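Local atomic coordinates of nitrogenase molybdenum-iron protein alpha chain (Clostridium pasteurianum, PDB entry 4WES), a protein that forms, with the beta chain, the molybdenum-iron component of nitrogenase, which carries the metal clusters and catalyses the reduction of dinitrogen to ammonium. Residues 444-447 / 448-451; 12-15 / 16-19; 507-510 / 511-514; 327-330 / 331-334. One frame throughout, in Å; residues are numbered along the deposited sequence. Where two conformers were deposited one is given.

Interaction 1 of 4, residues 444-447 / 448-451; sequences MNHH and DMEV
N445 and D448 form a capping box at the start of helix 446-456, a textbook case of two side chains meeting the amides that a first helical turn leaves without backbone acceptors. From the N-cap, N445 OD1 accepts the D448 N-H at 2.9 Å. In return, D448 OD2 receives N445 N at 3.1 Å in an almost straight bond (174°) that comes from above the carboxylate plane. The N445 side chain reaches this place because its CG sits between the backbone N and the carbonyl carbon (chi1 61°). D448 OD2 also makes a salt bridge to R21, so this carboxylate serves both the cap and a charge from helix 15-22. Backbone bonds then take over, beginning with M449 N to N445 O at 2.9 Å.

Two CH-pi contacts follow along the helix. E450 CG lies over one face of the H446 ring, 4.0 Å from its centroid, and the carboxylate beyond it is turned 26° from the ring plane. V451 CG2 meets the H447 ring off-centre, the two side chains running side by side, while H447 NE2 is hydrogen-bonded to I9 O.

Apolar contact is made by two methionines, M444 CE touching M449 CB at 3.8 Å. Both pack on F461 of strand 460-462, and M449 also touches V470 and I471 of helix 465-473. I9 of helix 5-10 packs on D448 and V451, whereas Y216 of the beta chain meets the H446 ring, leaving this helix start wedged between its own subunit's elements and the partner subunit.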
# COMPACT_ATOMS: atom_id res chain seq x y z
N MET A 444 -6.80 35.65 18.48
CA MET A 444 -7.67 34.66 19.13
C MET A 444 -6.86 33.48 19.61
O MET A 444 -6.11 32.87 18.84
CB MET A 444 -8.70 34.16 18.12
CG MET A 444 -9.72 33.23 18.75
SD MET A 444 -10.80 32.40 17.55
CE MET A 444 -9.66 31.28 16.79
N ASN A 445 -7.05 33.14 20.89
CA ASN A 445 -6.33 32.01 21.48
C ASN A 445 -7.26 30.82 21.68
O ASN A 445 -8.45 30.89 21.41
CB ASN A 445 -5.62 32.45 22.75
CG ASN A 445 -6.58 32.96 23.78
OD1 ASN A 445 -7.55 32.29 24.14
ND2 ASN A 445 -6.31 34.16 24.31
N HIS A 446 -6.70 29.73 22.18
CA HIS A 446 -7.47 28.50 22.34
C HIS A 446 -8.67 28.71 23.26
O HIS A 446 -9.76 28.27 22.96
CB HIS A 446 -6.56 27.39 22.88
CG HIS A 446 -7.28 26.13 23.14
ND1 HIS A 446 -7.85 25.37 22.14
CD2 HIS A 446 -7.60 25.52 24.31
CE1 HIS A 446 -8.49 24.36 22.69
NE2 HIS A 446 -8.32 24.41 23.99
N HIS A 447 -8.44 29.38 24.40
CA HIS A 447 -9.54 29.68 25.30
C HIS A 447 -10.66 30.42 24.60
O HIS A 447 -11.85 30.06 24.71
CB HIS A 447 -9.02 30.53 26.49
CG HIS A 447 -10.12 31.19 27.24
ND1 HIS A 447 -10.89 30.51 28.17
CD2 HIS A 447 -10.65 32.44 27.13
CE1 HIS A 447 -11.84 31.32 28.59
NE2 HIS A 447 -11.72 32.49 28.00
N ASP A 448 -10.31 31.49 23.87
CA ASP A 448 -11.32 32.30 23.22
C ASP A 448 -12.11 31.43 22.22
O ASP A 448 -13.34 31.51 22.13
CB ASP A 448 -10.66 33.42 22.42
CG ASP A 448 -9.83 34.38 23.21
OD1 ASP A 448 -10.08 34.56 24.43
OD2 ASP A 448 -8.90 34.93 22.56
N MET A 449 -11.38 30.63 21.46
CA MET A 449 -12.01 29.82 20.43
C MET A 449 -13.02 28.83 21.03
O MET A 449 -14.11 28.62 20.48
CB MET A 449 -10.94 29.09 19.62
CG MET A 449 -11.54 28.40 18.41
SD MET A 449 -10.35 27.41 17.47
CE MET A 449 -10.16 26.01 18.57
N GLU A 450 -12.64 28.22 22.16
CA GLU A 450 -13.54 27.26 22.77
C GLU A 450 -14.82 27.91 23.27
O GLU A 450 -15.88 27.33 23.15
CB GLU A 450 -12.84 26.54 23.89
CG GLU A 450 -11.86 25.46 23.37
CD GLU A 450 -11.73 24.33 24.36
OE1 GLU A 450 -12.07 23.16 23.99
OE2 GLU A 450 -11.31 24.64 25.53
N VAL A 451 -14.74 29.13 23.80
CA VAL A 451 -15.94 29.84 24.22
C VAL A 451 -16.84 30.13 23.01
O VAL A 451 -18.05 29.90 23.05
CB VAL A 451 -15.63 31.13 25.00
CG1 VAL A 451 -16.90 31.86 25.34
CG2 VAL A 451 -14.87 30.80 26.28

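Interaction 2 of 4, residues 12-15 / 16-19; sequences KYIP and KTKK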
# COMPACT_ATOMS: atom_id res chain seq x y z
N LYS A 12 -12.80 34.15 32.18
CA LYS A 12 -11.84 33.25 32.85
C LYS A 12 -10.42 33.83 32.97
O LYS A 12 -9.58 33.33 33.75
CB LYS A 12 -11.79 31.90 32.11
CG LYS A 12 -11.14 30.77 32.87
CD LYS A 12 -11.25 29.48 32.09
CE LYS A 12 -10.70 28.27 32.83
NZ LYS A 12 -10.71 27.05 31.95
N TYR A 13 -10.15 34.89 32.21
CA TYR A 13 -8.83 35.50 32.27
C TYR A 13 -8.54 36.08 33.65
O TYR A 13 -9.43 36.67 34.29
CB TYR A 13 -8.76 36.64 31.28
CG TYR A 13 -8.69 36.30 29.80
CD1 TYR A 13 -7.68 35.50 29.27
CD2 TYR A 13 -9.53 36.93 28.90
CE1 TYR A 13 -7.59 35.26 27.92
CE2 TYR A 13 -9.43 36.71 27.54
CZ TYR A 13 -8.46 35.86 27.06
OH TYR A 13 -8.28 35.72 25.71
N ILE A 14 -7.30 35.95 34.10
CA ILE A 14 -6.89 36.64 35.34
C ILE A 14 -6.93 38.15 35.09
O ILE A 14 -6.93 38.57 33.94
CB ILE A 14 -5.49 36.17 35.79
CG1 ILE A 14 -4.41 36.58 34.78
CG2 ILE A 14 -5.48 34.69 36.09
CD1 ILE A 14 -3.03 36.09 35.17
N PRO A 15 -6.99 38.95 36.16
CA PRO A 15 -7.27 40.38 35.93
C PRO A 15 -6.33 41.10 34.96
O PRO A 15 -6.80 41.85 34.10
CB PRO A 15 -7.21 40.98 37.34
CG PRO A 15 -7.65 39.84 38.19
CD PRO A 15 -7.10 38.60 37.59
N LYS A 16 -5.01 40.85 35.06
CA LYS A 16 -4.05 41.53 34.18
C LYS A 16 -4.34 41.18 32.72
O LYS A 16 -4.33 42.03 31.82
CB LYS A 16 -2.61 41.18 34.59
CG LYS A 16 -1.50 41.87 33.81
CD LYS A 16 -0.12 41.52 34.37
CE LYS A 16 1.01 42.04 33.49
NZ LYS A 16 2.34 41.93 34.17
N THR A 17 -4.54 39.90 32.48
CA THR A 17 -4.79 39.41 31.12
C THR A 17 -6.15 39.87 30.59
O THR A 17 -6.26 40.20 29.41
CB THR A 17 -4.68 37.89 31.12
OG1 THR A 17 -3.42 37.53 31.69
CG2 THR A 17 -4.80 37.32 29.69
N LYS A 18 -7.16 39.88 31.45
CA LYS A 18 -8.47 40.33 31.08
C LYS A 18 -8.40 41.76 30.57
O LYS A 18 -8.96 42.10 29.53
CB LYS A 18 -9.44 40.19 32.26
CG LYS A 18 -10.89 40.34 31.90
CD LYS A 18 -11.80 40.25 33.13
CE LYS A 18 -13.25 40.08 32.74
NZ LYS A 18 -14.16 40.05 33.94
N LYS A 19 -7.71 42.61 31.32
CA LYS A 19 -7.59 44.01 30.98
C LYS A 19 -6.95 44.20 29.62
O LYS A 19 -7.43 44.99 28.82
CB LYS A 19 -6.79 44.74 32.06
CG LYS A 19 -6.65 46.24 31.89
CD LYS A 19 -5.88 46.86 33.06
CE LYS A 19 -5.44 48.29 32.77
NZ LYS A 19 -4.87 48.98 33.98
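Y13 and T17 meet at the start of helix 15-22 because of their first torsions: the tyrosine CG lies anti to its carbonyl carbon (chi1 -72°), and the threonine methyl is anti to its own backbone N. T17 CG2 consequently comes within 3.4 Å of Y13 CD1, approaching the ring obliquely, with the two side chains crossing at about a right angle. The same threonine rotation directs OG1 toward I14, where I14 CG1 lies 3.4 Å from T17 OG1. That hydroxyl has its polar partner on the beta chain, in a hydrogen bond with N90 OD1, so T17 touches carbon on both branches while its oxygen serves the subunit interface.

At the root of the tyrosine side chain, Y13 CB packs on K18, 3.7 Å from K18 CB. I14, at the N-cap, and P15 set the helix going: K18 N donates to I14 O at 2.8 Å (165°), and K19 N to P15 O at 3.0 Å. P15 has no N-H to give, a property that suits the first turn of a helix, where amides lack acceptors within the helix. The lysine chains run out extended, their ends leading away from the turn.

Beyond the turn, the Y13 hydroxyl is hydrogen-bonded to both N445 and R21, with a weak bond to D448, and its ring meets H447. Helix 15-22 starts between the loop carrying I47, on which Y13 and T17 both pack, and the beta chain, whose S93 and L94 touch I14 and Y13, while Y13 itself reaches the opening turn of helix 446-456.

Interaction 3 of 4, residues 507-510 / 511-514; sequences IYTP and AWKM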
# COMPACT_ATOMS: atom_id res chain seq x y z
N ILE A 507 -19.10 19.48 4.74
CA ILE A 507 -20.29 19.55 5.56
C ILE A 507 -21.07 18.25 5.53
O ILE A 507 -21.60 17.84 6.55
CB ILE A 507 -21.19 20.72 5.08
CG1 ILE A 507 -20.58 22.09 5.39
CG2 ILE A 507 -22.61 20.63 5.64
CD1 ILE A 507 -20.51 22.48 6.85
N TYR A 508 -21.13 17.62 4.37
CA TYR A 508 -21.98 16.44 4.14
C TYR A 508 -21.25 15.12 4.30
O TYR A 508 -21.82 14.05 4.03
CB TYR A 508 -22.71 16.59 2.78
CG TYR A 508 -23.74 17.68 2.84
CD1 TYR A 508 -25.02 17.42 3.22
CD2 TYR A 508 -23.44 18.98 2.50
CE1 TYR A 508 -25.97 18.41 3.28
CE2 TYR A 508 -24.36 19.98 2.59
CZ TYR A 508 -25.65 19.70 2.97
OH TYR A 508 -26.61 20.69 3.05
N THR A 509 -20.03 15.15 4.83
CA THR A 509 -19.32 13.91 5.18
C THR A 509 -20.16 13.11 6.19
O THR A 509 -20.50 13.61 7.25
CB THR A 509 -17.95 14.27 5.76
OG1 THR A 509 -17.12 14.80 4.71
CG2 THR A 509 -17.24 13.09 6.36
N PRO A 510 -20.48 11.84 5.89
CA PRO A 510 -21.41 11.11 6.78
C PRO A 510 -20.92 10.92 8.19
O PRO A 510 -21.75 10.83 9.11
CB PRO A 510 -21.63 9.80 6.04
CG PRO A 510 -21.45 10.16 4.59
CD PRO A 510 -20.31 11.14 4.61
N ALA A 511 -19.61 10.78 8.39
CA ALA A 511 -19.10 10.41 9.71
C ALA A 511 -19.44 11.42 10.80
O ALA A 511 -19.43 11.06 11.98
CB ALA A 511 -17.60 10.17 9.66
N TRP A 512 -19.73 12.68 10.43
CA TRP A 512 -20.11 13.63 11.45
C TRP A 512 -21.30 13.16 12.28
O TRP A 512 -21.42 13.55 13.44
CB TRP A 512 -20.45 15.00 10.85
CG TRP A 512 -19.32 15.74 10.19
CD1 TRP A 512 -19.22 16.08 8.89
CD2 TRP A 512 -18.12 16.21 10.82
NE1 TRP A 512 -18.06 16.76 8.67
CE2 TRP A 512 -17.36 16.87 9.84
CE3 TRP A 512 -17.64 16.20 12.14
CZ2 TRP A 512 -16.14 17.47 10.11
CZ3 TRP A 512 -16.41 16.80 12.41
CH2 TRP A 512 -15.68 17.44 11.39
N LYS A 513 -22.18 12.36 11.69
CA LYS A 513 -23.40 11.91 12.34
C LYS A 513 -23.21 10.56 13.01
O LYS A 513 -24.18 10.01 13.55
CB LYS A 513 -24.55 11.82 11.35
CG LYS A 513 -24.91 13.17 10.74
CD LYS A 513 -26.09 13.05 9.77
CE LYS A 513 -26.58 14.41 9.28
NZ LYS A 513 -27.85 14.28 8.49
N MET A 514 -22.00 10.01 12.98
CA MET A 514 -21.71 8.68 13.50
C MET A 514 -20.85 8.71 14.75
O MET A 514 -20.44 7.66 15.24
CB MET A 514 -21.01 7.84 12.45
CG MET A 514 -21.80 7.63 11.19
SD MET A 514 -20.75 6.87 9.94
CE MET A 514 -21.79 7.10 8.54
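T509 and W512 meet in a short 3-10 turn that follows helix 492-507, a good illustration of how i to i+3 bonds coil a chain just after a helix, while a side chain reaches back to it. Backbone hydrogen bonding defines the turn. W512 N makes a weak bond to T509 O at 3.4 Å, and K513 N a firmer one to P510 O at 3.0 Å. M514 N repeats the pattern with A511 O, again at 3.0 Å.

Packing of the indole on the preceding chain is the second element. With W512 CG anti to its carbonyl carbon (chi1 -66°), the five-membered ring reaches back along the chain, so that W512 CD1 comes 3.2 Å from T509 O and W512 NE1 lies 3.8 Å from T509 CB. The carbonyl meets the ring obliquely. W512 NE1 then donates to G506 O, and T509 OG1 bonds to N505 O, so both side chains tie the turn to the last residues of helix 492-507. The beta chain adds I304, which packs on A511 and W512, and R296, whose NH1 bonds M514 O.

An apolar contact finishes the arrangement. M514, its chain extended beyond CG, brings its terminal methyl against the CB corner of the proline, with M514 CE 3.7 Å from P510 CB.

Interaction 4 of 4, residues 327-330 / 331-334; sequences LDYF and KEKL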
# COMPACT_ATOMS: atom_id res chain seq x y z
N LEU A 327 -22.45 27.29 -8.72
CA LEU A 327 -22.76 28.33 -7.75
C LEU A 327 -24.13 28.10 -7.15
O LEU A 327 -24.33 28.30 -5.93
CB LEU A 327 -22.71 29.72 -8.39
CG LEU A 327 -21.39 30.09 -9.07
CD1 LEU A 327 -21.48 31.51 -9.62
CD2 LEU A 327 -20.24 29.96 -8.12
N ASP A 328 -25.10 27.75 -7.96
CA ASP A 328 -26.48 27.48 -7.47
C ASP A 328 -26.49 26.33 -6.48
O ASP A 328 -27.19 26.37 -5.46
CB ASP A 328 -27.41 27.16 -8.63
CG ASP A 328 -27.69 28.32 -9.56
OD1 ASP A 328 -28.17 28.04 -10.69
OD2 ASP A 328 -27.39 29.49 -9.23
N TYR A 329 -25.72 25.29 -6.77
CA TYR A 329 -25.61 24.12 -5.91
C TYR A 329 -24.99 24.49 -4.57
O TYR A 329 -25.48 24.06 -3.53
CB TYR A 329 -24.77 23.06 -6.62
CG TYR A 329 -24.47 21.80 -5.84
CD1 TYR A 329 -25.46 20.85 -5.65
CD2 TYR A 329 -23.21 21.52 -5.39
CE1 TYR A 329 -25.21 19.68 -4.99
CE2 TYR A 329 -22.95 20.34 -4.70
CZ TYR A 329 -23.96 19.42 -4.52
OH TYR A 329 -23.73 18.24 -3.84
N PHE A 330 -23.93 25.30 -4.58
CA PHE A 330 -23.32 25.68 -3.31
C PHE A 330 -24.33 26.39 -2.43
O PHE A 330 -24.41 26.14 -1.21
CB PHE A 330 -22.10 26.56 -3.54
CG PHE A 330 -21.05 25.95 -4.43
CD1 PHE A 330 -20.84 24.60 -4.49
CD2 PHE A 330 -20.28 26.78 -5.27
CE1 PHE A 330 -19.88 24.07 -5.33
CE2 PHE A 330 -19.33 26.26 -6.11
CZ PHE A 330 -19.13 24.91 -6.15
N LYS A 331 -25.06 27.35 -3.01
CA LYS A 331 -26.06 28.08 -2.24
C LYS A 331 -27.16 27.13 -1.73
O LYS A 331 -27.57 27.22 -0.56
CB LYS A 331 -26.63 29.23 -3.06
CG LYS A 331 -27.61 30.09 -2.26
CD LYS A 331 -27.97 31.36 -2.97
CE LYS A 331 -28.90 32.23 -2.15
NZ LYS A 331 -29.40 33.34 -2.99
N GLU A 332 -27.64 26.23 -2.57
CA GLU A 332 -28.65 25.26 -2.15
C GLU A 332 -28.16 24.46 -0.93
O GLU A 332 -28.91 24.23 0.03
CB GLU A 332 -29.03 24.32 -3.29
CG GLU A 332 -30.20 23.41 -2.96
CD GLU A 332 -30.12 22.02 -3.58
OE1 GLU A 332 -29.62 21.85 -4.73
OE2 GLU A 332 -30.58 21.08 -2.91
N LYS A 333 -26.92 24.01 -1.00
CA LYS A 333 -26.40 23.10 0.00
C LYS A 333 -25.91 23.76 1.28
O LYS A 333 -25.81 23.10 2.33
CB LYS A 333 -25.28 22.26 -0.61
CG LYS A 333 -25.74 21.31 -1.70
CD LYS A 333 -26.71 20.25 -1.19
CE LYS A 333 -26.95 19.19 -2.25
NZ LYS A 333 -27.76 18.04 -1.73
N LEU A 334 -25.59 25.07 1.21
CA LEU A 334 -24.94 25.74 2.33
C LEU A 334 -25.75 26.87 2.93
O LEU A 334 -25.43 27.31 4.03
CB LEU A 334 -23.56 26.27 1.92
CG LEU A 334 -22.59 25.21 1.45
CD1 LEU A 334 -21.39 25.92 0.83
CD2 LEU A 334 -22.19 24.28 2.57
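The last two turns of the long helix 306-334 show how an i to i+4 pair of residues can fold onto each other on a helix surface, here Y329 and K333. K333 leaves the backbone with CG anti to its carbonyl carbon and bends at chi2 (-63°), which lays its aliphatic part across the tyrosine. K333 CG sits over one face of the ring, 3.9 Å from the centroid of Y329 and offset toward the rim, a CH-pi contact 17° from the ring normal. Farther out, K333 CE also lies against the ring, near Y329 CE1. The lysine was modelled in two conformers, and this account of its side chain holds for one of them.

Under the side chains runs the helical hydrogen bonding. K331 N bonds L327 O at 3.2 Å, while E332 N to D328 O and K333 N to Y329 O are both 2.9 Å. The last, L334 N to F330 O, is weak, bent to 127° as the helix comes to its end. Along the buried side, F330 meets H501 edge-to-face, and L334 packs on L503 and I507, both of helix 492-507.

Chemically, the lysine contributes its methylenes rather than its ammonium group to the face of the ring: in this conformer its greasy part shelters against the tyrosine, an arrangement consistent with keeping the charged end toward solvent.

In the fold
From the N terminus, interaction 2 opens helix 15-22, interaction 4 closes helix 306-334, interaction 1 opens helix 446-456 and interaction 3 follows helix 492-507. Each is local, between residues a few positions apart, and they follow in series without nesting or crossing. They form two touching pairs. Interactions 1 and 2 join through the Y13 hydroxyl, which hydrogen-bonds N445 and, weakly, D448, linking the N-terminal segment to a much later helix. Interactions 4 and 3 join where Y508 OH meets K333 O and I507 packs on L334, tying two helix ends together. Interactions 1 and 4 keep about 19 Å between nearest atoms, and all but interaction 4 also touch the beta chain.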